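Local coordinates for protein extracellular invertase (Aspergillus kawachii, PDB 5XH8) that probably hydrolyses sucrose at its beta-fructofuranosyl bond and, with high transfructosylation activity, passes fructosyl units to other sugars to build fructooligosaccharides such as 1-kestose, at residues A[477-482]-A[573-578]; A[483-488]-A[565-570]; A[430-435]-A[447-452]. All blocks are in the same frame, centred on the assembly; numbering follows the deposited sequence.

Interaction 1 (A[477-482]-A[573-578])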
ATOM      1  N   PHE A 477     -30.002  35.344 -28.853  1.00 38.85           N
ATOM      2  CA  PHE A 477     -30.173  36.521 -28.020  1.00 37.66           C
ATOM      3  C   PHE A 477     -28.846  37.148 -27.667  1.00 38.56           C
ATOM      4  O   PHE A 477     -27.815  36.488 -27.628  1.00 39.92           O
ATOM      5  CB  PHE A 477     -30.924  36.193 -26.740  1.00 37.77           C
ATOM      6  CG  PHE A 477     -32.282  35.608 -26.964  1.00 40.03           C
ATOM      7  CD1 PHE A 477     -33.400  36.431 -27.076  1.00 40.20           C
ATOM      8  CD2 PHE A 477     -32.451  34.227 -27.054  1.00 39.73           C
ATOM      9  CE1 PHE A 477     -34.653  35.887 -27.292  1.00 39.96           C
ATOM     10  CE2 PHE A 477     -33.705  33.681 -27.265  1.00 39.37           C
ATOM     11  CZ  PHE A 477     -34.806  34.511 -27.389  1.00 40.86           C
ATOM     12  N   GLN A 478     -28.905  38.447 -27.418  1.00 38.65           N
ATOM     13  CA  GLN A 478     -27.802  39.199 -26.890  1.00 39.15           C
ATOM     14  C   GLN A 478     -28.191  39.513 -25.449  1.00 36.82           C
ATOM     15  O   GLN A 478     -29.285  40.006 -25.202  1.00 37.65           O
ATOM     16  CB  GLN A 478     -27.595  40.473 -27.706  1.00 40.52           C
ATOM     17  CG  GLN A 478     -26.271  41.135 -27.441  1.00 42.64           C
ATOM     18  CD  GLN A 478     -26.104  42.441 -28.203  1.00 43.82           C
ATOM     19  OE1 GLN A 478     -26.647  43.476 -27.824  1.00 46.92           O
ATOM     20  NE2 GLN A 478     -25.327  42.396 -29.262  1.00 44.63           N
ATOM     21  N   ILE A 479     -27.316  39.200 -24.501  1.00 33.65           N
ATOM     22  CA  ILE A 479     -27.617  39.373 -23.074  1.00 32.20           C
ATOM     23  C   ILE A 479     -26.506  40.127 -22.389  1.00 30.07           C
ATOM     24  O   ILE A 479     -25.431  40.298 -22.959  1.00 33.26           O
ATOM     25  CB  ILE A 479     -27.843  38.015 -22.356  1.00 32.20           C
ATOM     26  CG1 ILE A 479     -26.573  37.134 -22.411  1.00 32.52           C
ATOM     27  CG2 ILE A 479     -29.031  37.290 -22.975  1.00 31.45           C
ATOM     28  CD1 ILE A 479     -26.674  35.861 -21.586  1.00 31.91           C
ATOM     29  N   LEU A 480     -26.767  40.549 -21.154  1.00 30.66           N
ATOM     30  CA  LEU A 480     -25.776  41.252 -20.346  1.00 34.17           C
ATOM     31  C   LEU A 480     -25.143  42.430 -21.141  1.00 34.94           C
ATOM     32  O   LEU A 480     -23.917  42.574 -21.211  1.00 30.99           O
ATOM     33  CB  LEU A 480     -24.710  40.260 -19.835  1.00 33.51           C
ATOM     34  CG  LEU A 480     -25.223  39.113 -18.946  1.00 33.28           C
ATOM     35  CD1 LEU A 480     -24.174  38.000 -18.795  1.00 33.26           C
ATOM     36  CD2 LEU A 480     -25.664  39.654 -17.596  1.00 32.05           C
ATOM     37  N   SER A 481     -26.022  43.231 -21.744  1.00 34.94           N
ATOM     38  CA  SER A 481     -25.647  44.290 -22.700  1.00 37.59           C
ATOM     39  C   SER A 481     -25.755  45.671 -22.128  1.00 33.27           C
ATOM     40  O   SER A 481     -26.674  45.986 -21.374  1.00 31.99           O
ATOM     41  CB  SER A 481     -26.549  44.272 -23.931  1.00 40.23           C
ATOM     42  OG  SER A 481     -26.234  43.159 -24.722  1.00 49.85           O
ATOM     43  N   SER A 482     -24.798  46.492 -22.524  1.00 37.07           N
ATOM     44  CA  SER A 482     -24.813  47.929 -22.290  1.00 36.12           C
ATOM     45  C   SER A 482     -23.933  48.517 -23.396  1.00 38.14           C
ATOM     46  O   SER A 482     -23.541  47.793 -24.328  1.00 34.83           O
ATOM     47  CB  SER A 482     -24.272  48.241 -20.895  1.00 36.33           C
ATOM     48  OG  SER A 482     -22.915  47.843 -20.771  1.00 34.00           O
ATOM     49  N   THR A 573     -27.192  44.648 -18.308  1.00 34.66           N
ATOM     50  CA  THR A 573     -28.327  43.777 -18.023  1.00 36.53           C
ATOM     51  C   THR A 573     -29.374  43.698 -19.149  1.00 36.85           C
ATOM     52  O   THR A 573     -30.398  43.034 -18.976  1.00 35.55           O
ATOM     53  CB  THR A 573     -29.040  44.249 -16.742  1.00 36.32           C
ATOM     54  OG1 THR A 573     -29.521  45.578 -16.938  1.00 36.75           O
ATOM     55  CG2 THR A 573     -28.097  44.239 -15.547  1.00 34.76           C
ATOM     56  N   ASN A 574     -29.126  44.354 -20.290  1.00 38.40           N
ATOM     57  CA  ASN A 574     -30.126  44.421 -21.362  1.00 38.39           C
ATOM     58  C   ASN A 574     -30.089  43.177 -22.217  1.00 37.62           C
ATOM     59  O   ASN A 574     -29.028  42.549 -22.399  1.00 34.55           O
ATOM     60  CB  ASN A 574     -29.938  45.668 -22.241  1.00 39.25           C
ATOM     61  CG  ASN A 574     -30.165  46.959 -21.469  1.00 39.52           C
ATOM     62  OD1 ASN A 574     -29.236  47.730 -21.235  1.00 46.68           O
ATOM     63  ND2 ASN A 574     -31.381  47.172 -21.028  1.00 38.69           N
ATOM     64  N   ILE A 575     -31.256  42.850 -22.756  1.00 35.84           N
ATOM     65  CA  ILE A 575     -31.442  41.683 -23.600  1.00 38.40           C
ATOM     66  C   ILE A 575     -32.051  42.101 -24.935  1.00 38.12           C
ATOM     67  O   ILE A 575     -32.955  42.917 -24.957  1.00 38.60           O
ATOM     68  CB  ILE A 575     -32.363  40.658 -22.912  1.00 37.97           C
ATOM     69  CG1 ILE A 575     -31.690  40.118 -21.639  1.00 38.39           C
ATOM     70  CG2 ILE A 575     -32.708  39.516 -23.871  1.00 40.16           C
ATOM     71  CD1 ILE A 575     -32.577  39.195 -20.823  1.00 39.16           C
ATOM     72  N   SER A 576     -31.570  41.515 -26.027  1.00 39.19           N
ATOM     73  CA  SER A 576     -32.100  41.783 -27.358  1.00 39.13           C
ATOM     74  C   SER A 576     -32.226  40.502 -28.156  1.00 41.38           C
ATOM     75  O   SER A 576     -31.423  39.575 -27.964  1.00 38.05           O
ATOM     76  CB  SER A 576     -31.164  42.721 -28.105  1.00 38.25           C
ATOM     77  OG  SER A 576     -31.062  43.930 -27.397  1.00 37.77           O
ATOM     78  N   PHE A 577     -33.206  40.467 -29.070  1.00 37.58           N
ATOM     79  CA  PHE A 577     -33.242  39.451 -30.134  1.00 38.06           C
ATOM     80  C   PHE A 577     -32.019  39.683 -30.998  1.00 38.40           C
ATOM     81  O   PHE A 577     -31.551  40.816 -31.129  1.00 37.38           O
ATOM     82  CB  PHE A 577     -34.495  39.561 -31.024  1.00 39.62           C
ATOM     83  CG  PHE A 577     -35.788  39.385 -30.281  1.00 39.42           C
ATOM     84  CD1 PHE A 577     -36.314  38.125 -30.080  1.00 40.57           C
ATOM     85  CD2 PHE A 577     -36.472  40.483 -29.776  1.00 39.64           C
ATOM     86  CE1 PHE A 577     -37.498  37.958 -29.375  1.00 41.07           C
ATOM     87  CE2 PHE A 577     -37.655  40.324 -29.075  1.00 39.58           C
ATOM     88  CZ  PHE A 577     -38.170  39.058 -28.871  1.00 40.54           C
ATOM     89  N   PHE A 578     -31.483  38.613 -31.562  1.00 37.67           N
ATOM     90  CA  PHE A 578     -30.362  38.714 -32.478  1.00 41.84           C
ATOM     91  C   PHE A 578     -30.609  37.776 -33.648  1.00 43.06           C
ATOM     92  O   PHE A 578     -31.060  36.648 -33.455  1.00 43.20           O
ATOM     93  CB  PHE A 578     -29.045  38.337 -31.793  1.00 41.03           C
ATOM     94  CG  PHE A 578     -27.963  37.939 -32.759  1.00 40.94           C
ATOM     95  CD1 PHE A 578     -27.266  38.905 -33.475  1.00 42.65           C
ATOM     96  CD2 PHE A 578     -27.673  36.604 -32.988  1.00 39.83           C
ATOM     97  CE1 PHE A 578     -26.278  38.543 -34.377  1.00 42.61           C
ATOM     98  CE2 PHE A 578     -26.684  36.233 -33.889  1.00 41.18           C
ATOM     99  CZ  PHE A 578     -25.980  37.204 -34.584  1.00 42.34           C
TER
HETATM  100  O   HOH W   1     -29.134  40.244 -19.475  1.00 37.32           O
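Gln478 and Ser576 form the regular part of an antiparallel ladder, and Ser481 and Asn574 show how such a ladder absorbs an extra residue. At the first, hydrogen-bonded pair, Gln478 N gives to Ser576 O at 2.8 Å, and Ser576 N returns a bond to Gln478 O at 2.9 Å. Beyond Ile479 the register slips by one. Leu480, with both backbone angles positive, and Ser481 together face Asn574, a G1 beta bulge; Ser481 N gives to Asn574 O at 3.2 Å, while Leu480 N turns to a water.

Phe477 can be followed outward. Its CB lies 3.6 Å from Ser576 O; with CG beside the backbone N and opposite the carbonyl carbon (chi1 -58°), the ring is set so that CD1 turns an edge to that same Ser576 oxygen. At the far end CE1 reaches Phe577 CD1 at 3.9 Å. The two phenylalanines run side by side, their planes 39° apart, and Phe587 meets both edge-to-face. Ile479 CG2 meets Ile575 CG1 at 4.1 Å, adding aliphatic contact to this layer, which rests on strand 455-463 of the facing sheet in the C-terminal beta-sandwich of family 32. On the other face Ser481 OG donates to Gln478 OE1 at 3.1 Å, from above the carbonyl plane.

The chemistry is thus divided: paired amides fix the register, aromatic and aliphatic groups fill the interior between sheets, and a bulge turns the chain at Leu480 while its neighbour's N-H stays bonded across the strands.

Interaction 2 (A[483-488]-A[565-570])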
ATOM      1  N   GLU A 483     -23.595  49.797 -23.314  1.00 39.45           N
ATOM      2  CA  GLU A 483     -22.762  50.386 -24.362  1.00 44.13           C
ATOM      3  C   GLU A 483     -21.345  49.768 -24.388  1.00 43.46           C
ATOM      4  O   GLU A 483     -20.734  49.681 -25.446  1.00 43.68           O
ATOM      5  CB  GLU A 483     -22.706  51.920 -24.250  1.00 48.65           C
ATOM      6  CG  GLU A 483     -21.585  52.504 -23.399  1.00 55.77           C
ATOM      7  CD  GLU A 483     -21.357  54.003 -23.649  1.00 61.22           C
ATOM      8  OE1 GLU A 483     -20.694  54.378 -24.648  1.00 59.10           O
ATOM      9  OE2 GLU A 483     -21.829  54.809 -22.823  1.00 63.44           O
ATOM     10  N   HIS A 484     -20.836  49.341 -23.232  1.00 43.71           N
ATOM     11  CA  HIS A 484     -19.471  48.807 -23.129  1.00 44.01           C
ATOM     12  C   HIS A 484     -19.323  47.277 -23.232  1.00 38.96           C
ATOM     13  O   HIS A 484     -18.224  46.794 -23.442  1.00 35.73           O
ATOM     14  CB  HIS A 484     -18.851  49.282 -21.822  1.00 50.96           C
ATOM     15  CG  HIS A 484     -18.711  50.771 -21.742  1.00 59.67           C
ATOM     16  ND1 HIS A 484     -17.861  51.481 -22.568  1.00 63.11           N
ATOM     17  CD2 HIS A 484     -19.325  51.685 -20.953  1.00 58.42           C
ATOM     18  CE1 HIS A 484     -17.953  52.768 -22.286  1.00 61.98           C
ATOM     19  NE2 HIS A 484     -18.834  52.918 -21.311  1.00 64.49           N
ATOM     20  N   GLU A 485     -20.410  46.527 -23.057  1.00 37.31           N
ATOM     21  CA  GLU A 485     -20.353  45.049 -22.979  1.00 36.30           C
ATOM     22  C   GLU A 485     -21.575  44.402 -23.606  1.00 34.23           C
ATOM     23  O   GLU A 485     -22.648  45.003 -23.668  1.00 32.90           O
ATOM     24  CB  GLU A 485     -20.275  44.575 -21.513  1.00 34.19           C
ATOM     25  CG  GLU A 485     -19.089  45.100 -20.721  1.00 32.20           C
ATOM     26  CD  GLU A 485     -19.184  44.844 -19.221  1.00 32.77           C
ATOM     27  OE1 GLU A 485     -20.217  45.151 -18.584  1.00 31.16           O
ATOM     28  OE2 GLU A 485     -18.184  44.373 -18.645  1.00 29.69           O
ATOM     29  N   SER A 486     -21.399  43.158 -24.041  1.00 34.17           N
ATOM     30  CA  SER A 486     -22.496  42.319 -24.494  1.00 33.12           C
ATOM     31  C   SER A 486     -22.040  40.866 -24.610  1.00 31.72           C
ATOM     32  O   SER A 486     -20.881  40.578 -24.888  1.00 32.44           O
ATOM     33  CB  SER A 486     -23.023  42.782 -25.869  1.00 31.02           C
ATOM     34  OG  SER A 486     -21.997  42.698 -26.836  1.00 31.62           O
ATOM     35  N   THR A 487     -22.988  39.960 -24.466  1.00 31.32           N
ATOM     36  CA  THR A 487     -22.739  38.550 -24.712  1.00 32.00           C
ATOM     37  C   THR A 487     -23.797  38.033 -25.666  1.00 29.81           C
ATOM     38  O   THR A 487     -24.975  38.326 -25.474  1.00 33.76           O
ATOM     39  CB  THR A 487     -22.817  37.771 -23.384  1.00 30.75           C
ATOM     40  OG1 THR A 487     -21.817  38.276 -22.495  1.00 28.66           O
ATOM     41  CG2 THR A 487     -22.611  36.294 -23.627  1.00 30.36           C
ATOM     42  N   THR A 488     -23.394  37.244 -26.657  1.00 30.33           N
ATOM     43  CA  THR A 488     -24.343  36.728 -27.642  1.00 32.21           C
ATOM     44  C   THR A 488     -24.347  35.219 -27.635  1.00 31.79           C
ATOM     45  O   THR A 488     -23.293  34.582 -27.696  1.00 35.03           O
ATOM     46  CB  THR A 488     -24.045  37.277 -29.052  1.00 33.39           C
ATOM     47  OG1 THR A 488     -23.915  38.688 -28.954  1.00 33.60           O
ATOM     48  CG2 THR A 488     -25.181  36.997 -29.985  1.00 34.06           C
ATOM     49  N   VAL A 565     -19.478  34.283 -17.611  1.00 25.74           N
ATOM     50  CA  VAL A 565     -19.808  35.555 -18.256  1.00 27.33           C
ATOM     51  C   VAL A 565     -19.537  36.698 -17.281  1.00 27.52           C
ATOM     52  O   VAL A 565     -20.407  37.140 -16.557  1.00 29.46           O
ATOM     53  CB  VAL A 565     -21.235  35.574 -18.857  1.00 27.64           C
ATOM     54  CG1 VAL A 565     -21.256  34.745 -20.123  1.00 26.97           C
ATOM     55  CG2 VAL A 565     -22.302  35.085 -17.886  1.00 28.93           C
ATOM     56  N   ARG A 566     -18.287  37.150 -17.265  1.00 25.72           N
ATOM     57  CA  ARG A 566     -17.828  38.018 -16.206  1.00 26.40           C
ATOM     58  C   ARG A 566     -17.966  39.514 -16.599  1.00 27.51           C
ATOM     59  O   ARG A 566     -16.979  40.239 -16.696  1.00 27.13           O
ATOM     60  CB  ARG A 566     -16.410  37.593 -15.787  1.00 28.35           C
ATOM     61  CG  ARG A 566     -16.437  36.265 -15.008  1.00 30.21           C
ATOM     62  CD  ARG A 566     -15.184  35.890 -14.190  1.00 33.63           C
ATOM     63  NE  ARG A 566     -14.383  35.022 -14.979  1.00 35.99           N
ATOM     64  CZ  ARG A 566     -14.001  33.765 -14.758  1.00 30.43           C
ATOM     65  NH1 ARG A 566     -14.175  33.074 -13.622  1.00 31.69           N
ATOM     66  NH2 ARG A 566     -13.319  33.227 -15.745  1.00 27.70           N
ATOM     67  N   SER A 567     -19.213  39.958 -16.784  1.00 28.03           N
ATOM     68  CA  SER A 567     -19.490  41.369 -17.092  1.00 28.93           C
ATOM     69  C   SER A 567     -19.214  42.227 -15.855  1.00 29.04           C
ATOM     70  O   SER A 567     -19.470  41.811 -14.709  1.00 28.86           O
ATOM     71  CB  SER A 567     -20.925  41.564 -17.615  1.00 28.28           C
ATOM     72  OG  SER A 567     -21.878  41.505 -16.571  1.00 30.15           O
ATOM     73  N   TRP A 568     -18.677  43.421 -16.104  1.00 28.63           N
ATOM     74  CA  TRP A 568     -18.318  44.380 -15.064  1.00 29.31           C
ATOM     75  C   TRP A 568     -19.418  45.392 -14.691  1.00 30.06           C
ATOM     76  O   TRP A 568     -19.696  45.572 -13.506  1.00 29.21           O
ATOM     77  CB  TRP A 568     -17.059  45.151 -15.498  1.00 29.37           C
ATOM     78  CG  TRP A 568     -16.678  46.193 -14.509  1.00 29.71           C
ATOM     79  CD1 TRP A 568     -16.945  47.533 -14.584  1.00 29.69           C
ATOM     80  CD2 TRP A 568     -15.984  45.989 -13.273  1.00 30.22           C
ATOM     81  NE1 TRP A 568     -16.460  48.166 -13.469  1.00 30.36           N
ATOM     82  CE2 TRP A 568     -15.876  47.249 -12.644  1.00 29.44           C
ATOM     83  CE3 TRP A 568     -15.454  44.863 -12.629  1.00 29.88           C
ATOM     84  CZ2 TRP A 568     -15.236  47.420 -11.417  1.00 30.83           C
ATOM     85  CZ3 TRP A 568     -14.827  45.031 -11.396  1.00 29.12           C
ATOM     86  CH2 TRP A 568     -14.720  46.296 -10.808  1.00 30.18           C
ATOM     87  N   TYR A 569     -19.970  46.085 -15.694  1.00 30.46           N
ATOM     88  CA  TYR A 569     -20.774  47.300 -15.477  1.00 32.35           C
ATOM     89  C   TYR A 569     -22.158  46.956 -14.929  1.00 32.37           C
ATOM     90  O   TYR A 569     -22.804  46.011 -15.384  1.00 29.13           O
ATOM     91  CB  TYR A 569     -20.907  48.143 -16.783  1.00 33.50           C
ATOM     92  CG  TYR A 569     -19.653  48.893 -17.171  1.00 33.47           C
ATOM     93  CD1 TYR A 569     -19.300  50.082 -16.524  1.00 34.83           C
ATOM     94  CD2 TYR A 569     -18.810  48.430 -18.184  1.00 35.68           C
ATOM     95  CE1 TYR A 569     -18.138  50.779 -16.863  1.00 33.72           C
ATOM     96  CE2 TYR A 569     -17.645  49.129 -18.534  1.00 35.27           C
ATOM     97  CZ  TYR A 569     -17.322  50.305 -17.862  1.00 33.51           C
ATOM     98  OH  TYR A 569     -16.181  50.991 -18.181  1.00 33.02           O
ATOM     99  N   ALA A 570     -22.601  47.739 -13.953  1.00 33.06           N
ATOM    100  CA  ALA A 570     -23.896  47.556 -13.305  1.00 35.09           C
ATOM    101  C   ALA A 570     -25.047  47.500 -14.326  1.00 37.88           C
ATOM    102  O   ALA A 570     -25.972  46.687 -14.168  1.00 36.90           O
ATOM    103  CB  ALA A 570     -24.129  48.655 -12.279  1.00 33.31           C
TER
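Glu485 reaches across to the backbone of Trp568 and Tyr569, a carboxylate that ties the loop after strand 559-564 to the turn before strand 487-492 in the C-terminal beta-sandwich. Each oxygen takes one backbone N-H on its syn side: Trp568 N to Glu485 OE2 at 2.8 Å, almost straight (171°), and Tyr569 N to Glu485 OE1 at 3.0 Å. With CG beside its own backbone N (chi1 -59°) and the chain extended beyond it, the acid spans the gap between the two backbones. Both oxygens have further partners, Ser572 OG for OE1 and Ala507 N for OE2, so four bonds satisfy this buried carboxylate and probably favour its ionised form.

Other polar groups are also matched outside the pair. Ser567 OG and Tyr569 O both bind Lys454 NZ, Thr487 OG1 pairs with Thr505 OG1, and Trp568 NE1 gives to Val9 O, which ties the N-terminal part of the chain to this loop.

Beside the carboxylate, His484 and Tyr569 form an offset stack, centroids 4.8 Å apart and planes at 28°. The tyrosine ring is sandwiched, Trp568 CD1 standing over its other face, and on the histidine side His484 CB touches Tyr569 CE2 at 3.5 Å.

Interaction 3 (A[430-435]-A[447-452])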
ATOM      1  N   THR A 430     -39.859  37.230 -10.173  1.00 58.45           N
ATOM      2  CA  THR A 430     -40.957  37.920 -10.825  1.00 59.04           C
ATOM      3  C   THR A 430     -40.800  37.781 -12.331  1.00 54.42           C
ATOM      4  O   THR A 430     -39.708  37.970 -12.896  1.00 53.74           O
ATOM      5  CB  THR A 430     -41.052  39.367 -10.350  1.00 62.77           C
ATOM      6  OG1 THR A 430     -39.808  40.038 -10.596  1.00 61.45           O
ATOM      7  CG2 THR A 430     -41.386  39.392  -8.823  1.00 63.16           C
ATOM      8  N   SER A 431     -41.910  37.419 -12.961  1.00 48.03           N
ATOM      9  CA  SER A 431     -41.923  36.956 -14.326  1.00 46.52           C
ATOM     10  C   SER A 431     -42.540  38.001 -15.248  1.00 45.05           C
ATOM     11  O   SER A 431     -43.562  38.587 -14.905  1.00 42.77           O
ATOM     12  CB  SER A 431     -42.757  35.687 -14.377  1.00 47.30           C
ATOM     13  OG  SER A 431     -42.432  34.959 -15.534  1.00 55.91           O
ATOM     14  N   PHE A 432     -41.933  38.231 -16.409  1.00 40.31           N
ATOM     15  CA  PHE A 432     -42.585  39.005 -17.468  1.00 41.64           C
ATOM     16  C   PHE A 432     -42.295  38.359 -18.815  1.00 43.14           C
ATOM     17  O   PHE A 432     -41.397  37.513 -18.926  1.00 38.05           O
ATOM     18  CB  PHE A 432     -42.165  40.495 -17.443  1.00 40.77           C
ATOM     19  CG  PHE A 432     -40.696  40.729 -17.693  1.00 40.92           C
ATOM     20  CD1 PHE A 432     -40.211  40.882 -18.995  1.00 39.10           C
ATOM     21  CD2 PHE A 432     -39.794  40.805 -16.625  1.00 41.01           C
ATOM     22  CE1 PHE A 432     -38.866  41.100 -19.230  1.00 38.69           C
ATOM     23  CE2 PHE A 432     -38.441  41.018 -16.861  1.00 39.77           C
ATOM     24  CZ  PHE A 432     -37.983  41.165 -18.161  1.00 40.08           C
ATOM     25  N   THR A 433     -43.068  38.755 -19.828  1.00 42.23           N
ATOM     26  CA  THR A 433     -42.933  38.190 -21.169  1.00 41.85           C
ATOM     27  C   THR A 433     -42.638  39.283 -22.180  1.00 40.95           C
ATOM     28  O   THR A 433     -43.042  40.419 -22.004  1.00 44.11           O
ATOM     29  CB  THR A 433     -44.204  37.420 -21.602  1.00 45.58           C
ATOM     30  OG1 THR A 433     -45.331  38.306 -21.567  1.00 52.96           O
ATOM     31  CG2 THR A 433     -44.483  36.200 -20.680  1.00 43.78           C
ATOM     32  N   GLU A 434     -41.910  38.918 -23.227  1.00 40.81           N
ATOM     33  CA  GLU A 434     -41.602  39.771 -24.347  1.00 43.76           C
ATOM     34  C   GLU A 434     -42.294  39.128 -25.547  1.00 45.79           C
ATOM     35  O   GLU A 434     -42.249  37.907 -25.702  1.00 44.68           O
ATOM     36  CB  GLU A 434     -40.096  39.817 -24.552  1.00 44.04           C
ATOM     37  CG  GLU A 434     -39.613  40.528 -25.806  1.00 45.90           C
ATOM     38  CD  GLU A 434     -39.742  42.042 -25.757  1.00 47.71           C
ATOM     39  OE1 GLU A 434     -39.810  42.656 -24.666  1.00 48.13           O
ATOM     40  OE2 GLU A 434     -39.733  42.638 -26.844  1.00 50.68           O
ATOM     41  N   SER A 435     -42.921  39.948 -26.392  1.00 44.24           N
ATOM     42  CA  SER A 435     -43.738  39.442 -27.506  1.00 43.24           C
ATOM     43  C   SER A 435     -42.937  38.691 -28.530  1.00 41.30           C
ATOM     44  O   SER A 435     -41.845  39.109 -28.901  1.00 40.33           O
ATOM     45  CB  SER A 435     -44.458  40.594 -28.229  1.00 45.46           C
ATOM     46  OG  SER A 435     -45.459  41.137 -27.396  1.00 44.27           O
ATOM     47  N   PHE A 447     -35.221  44.242 -26.302  1.00 44.15           N
ATOM     48  CA  PHE A 447     -36.475  43.867 -25.652  1.00 45.59           C
ATOM     49  C   PHE A 447     -37.138  45.146 -25.156  1.00 49.24           C
ATOM     50  O   PHE A 447     -36.448  46.100 -24.802  1.00 49.97           O
ATOM     51  CB  PHE A 447     -36.239  42.923 -24.447  1.00 45.24           C
ATOM     52  CG  PHE A 447     -36.115  41.445 -24.796  1.00 42.85           C
ATOM     53  CD1 PHE A 447     -35.681  41.009 -26.049  1.00 42.19           C
ATOM     54  CD2 PHE A 447     -36.411  40.477 -23.831  1.00 42.43           C
ATOM     55  CE1 PHE A 447     -35.585  39.651 -26.342  1.00 41.87           C
ATOM     56  CE2 PHE A 447     -36.304  39.118 -24.122  1.00 41.39           C
ATOM     57  CZ  PHE A 447     -35.897  38.709 -25.376  1.00 39.69           C
ATOM     58  N   LYS A 448     -38.466  45.165 -25.124  1.00 50.68           N
ATOM     59  CA  LYS A 448     -39.196  46.279 -24.530  1.00 50.97           C
ATOM     60  C   LYS A 448     -38.867  46.403 -23.053  1.00 49.88           C
ATOM     61  O   LYS A 448     -38.778  47.520 -22.520  1.00 46.99           O
ATOM     62  CB  LYS A 448     -40.708  46.102 -24.702  1.00 56.55           C
ATOM     63  CG  LYS A 448     -41.486  47.384 -24.453  1.00 63.44           C
ATOM     64  CD  LYS A 448     -42.976  47.134 -24.308  1.00 69.61           C
ATOM     65  CE  LYS A 448     -43.717  48.420 -23.972  1.00 73.63           C
ATOM     66  NZ  LYS A 448     -45.064  48.100 -23.422  1.00 78.37           N
ATOM     67  N   ARG A 449     -38.713  45.257 -22.386  1.00 42.83           N
ATOM     68  CA  ARG A 449     -38.285  45.228 -20.991  1.00 40.56           C
ATOM     69  C   ARG A 449     -37.150  44.202 -20.783  1.00 40.03           C
ATOM     70  O   ARG A 449     -37.171  43.111 -21.335  1.00 39.22           O
ATOM     71  CB  ARG A 449     -39.464  44.896 -20.111  1.00 39.62           C
ATOM     72  CG  ARG A 449     -39.188  45.050 -18.635  1.00 39.90           C
ATOM     73  CD  ARG A 449     -40.328  44.464 -17.859  1.00 39.74           C
ATOM     74  NE  ARG A 449     -39.981  44.294 -16.460  1.00 40.77           N
ATOM     75  CZ  ARG A 449     -40.817  43.816 -15.544  1.00 42.68           C
ATOM     76  NH1 ARG A 449     -42.057  43.450 -15.878  1.00 44.19           N
ATOM     77  NH2 ARG A 449     -40.419  43.694 -14.282  1.00 44.39           N
ATOM     78  N   SER A 450     -36.154  44.584 -20.000  1.00 39.63           N
ATOM     79  CA  SER A 450     -35.027  43.725 -19.696  1.00 37.47           C
ATOM     80  C   SER A 450     -34.982  43.603 -18.190  1.00 40.77           C
ATOM     81  O   SER A 450     -35.536  44.469 -17.479  1.00 39.12           O
ATOM     82  CB  SER A 450     -33.732  44.325 -20.213  1.00 35.29           C
ATOM     83  OG  SER A 450     -33.577  44.114 -21.593  1.00 31.77           O
ATOM     84  N   PRO A 451     -34.343  42.515 -17.683  1.00 44.61           N
ATOM     85  CA  PRO A 451     -34.109  42.433 -16.245  1.00 41.79           C
ATOM     86  C   PRO A 451     -33.218  43.564 -15.798  1.00 37.90           C
ATOM     87  O   PRO A 451     -32.387  44.028 -16.563  1.00 40.79           O
ATOM     88  CB  PRO A 451     -33.392  41.073 -16.062  1.00 44.23           C
ATOM     89  CG  PRO A 451     -32.855  40.730 -17.397  1.00 44.36           C
ATOM     90  CD  PRO A 451     -33.819  41.325 -18.387  1.00 44.84           C
ATOM     91  N   SER A 452     -33.415  44.010 -14.575  1.00 39.03           N
ATOM     92  CA  SER A 452     -32.582  45.039 -13.996  1.00 41.23           C
ATOM     93  C   SER A 452     -31.444  44.455 -13.164  1.00 37.96           C
ATOM     94  O   SER A 452     -30.702  45.220 -12.558  1.00 36.29           O
ATOM     95  CB  SER A 452     -33.433  45.937 -13.114  1.00 41.24           C
ATOM     96  OG  SER A 452     -33.997  45.164 -12.075  1.00 43.19           O
TER
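Lys448 N is held by both carboxylate oxygens of Glu434, joining strand 430-439 at the margin of one sheet of the C-terminal beta-sandwich to the loop that leads from strand 444-446 of the other. The bond to Glu434 OE1 is 2.9 Å but bent (132°), and the donor stands 30° out of the carboxylate plane; that to Glu434 OE2, at 3.3 Å, is straighter yet weak. The sharing makes a bifurcated N-H.

A bend at chi2 (73°) folds the glutamate over Phe447, where Glu434 CG lies 3.7 Å from the ring centroid in a CH-pi contact and the carboxylate runs nearly parallel to the ring. Phe447 also meets Phe577, and Glu434 touches that same residue, so the acid's aliphatic part belongs to the aromatic core while its oxygens serve the loop.

Two residues earlier on the strand, Phe432 carries the extended side chain of Arg449 along one face. The guanidinium lies flat on the ring, centres 4.0 Å apart, a stack that probably has some cation-pi character. Pro451 N is near the ring plane at the edge, and over the centre of the face Arg449 CD makes a CH-pi contact, 3.6 Å from the centroid of the Phe432 ring.

How the interactions relate
Interaction 1 lies between the other two and touches both. Its centre is about 9 Å from that of interaction 2, which is nested along the chain in the loop it closes: strands 474-481 and 487-492 are neighbours in one sheet, linked by Ile479 N to Thr487 O at 2.7 Å. Interaction 3, about 11 Å away centre to centre, meets the other edge of strand 574-580, where Ser450 OG lies 2.9 Å from Ile575 N. Interactions 2 and 3 do not touch, their nearest atoms being about 5 Å apart. All belong to the C-terminal domain; a glycerol, probably from the crystallisation liquor, donates a hydrogen bond to Trp568 O of interaction 2.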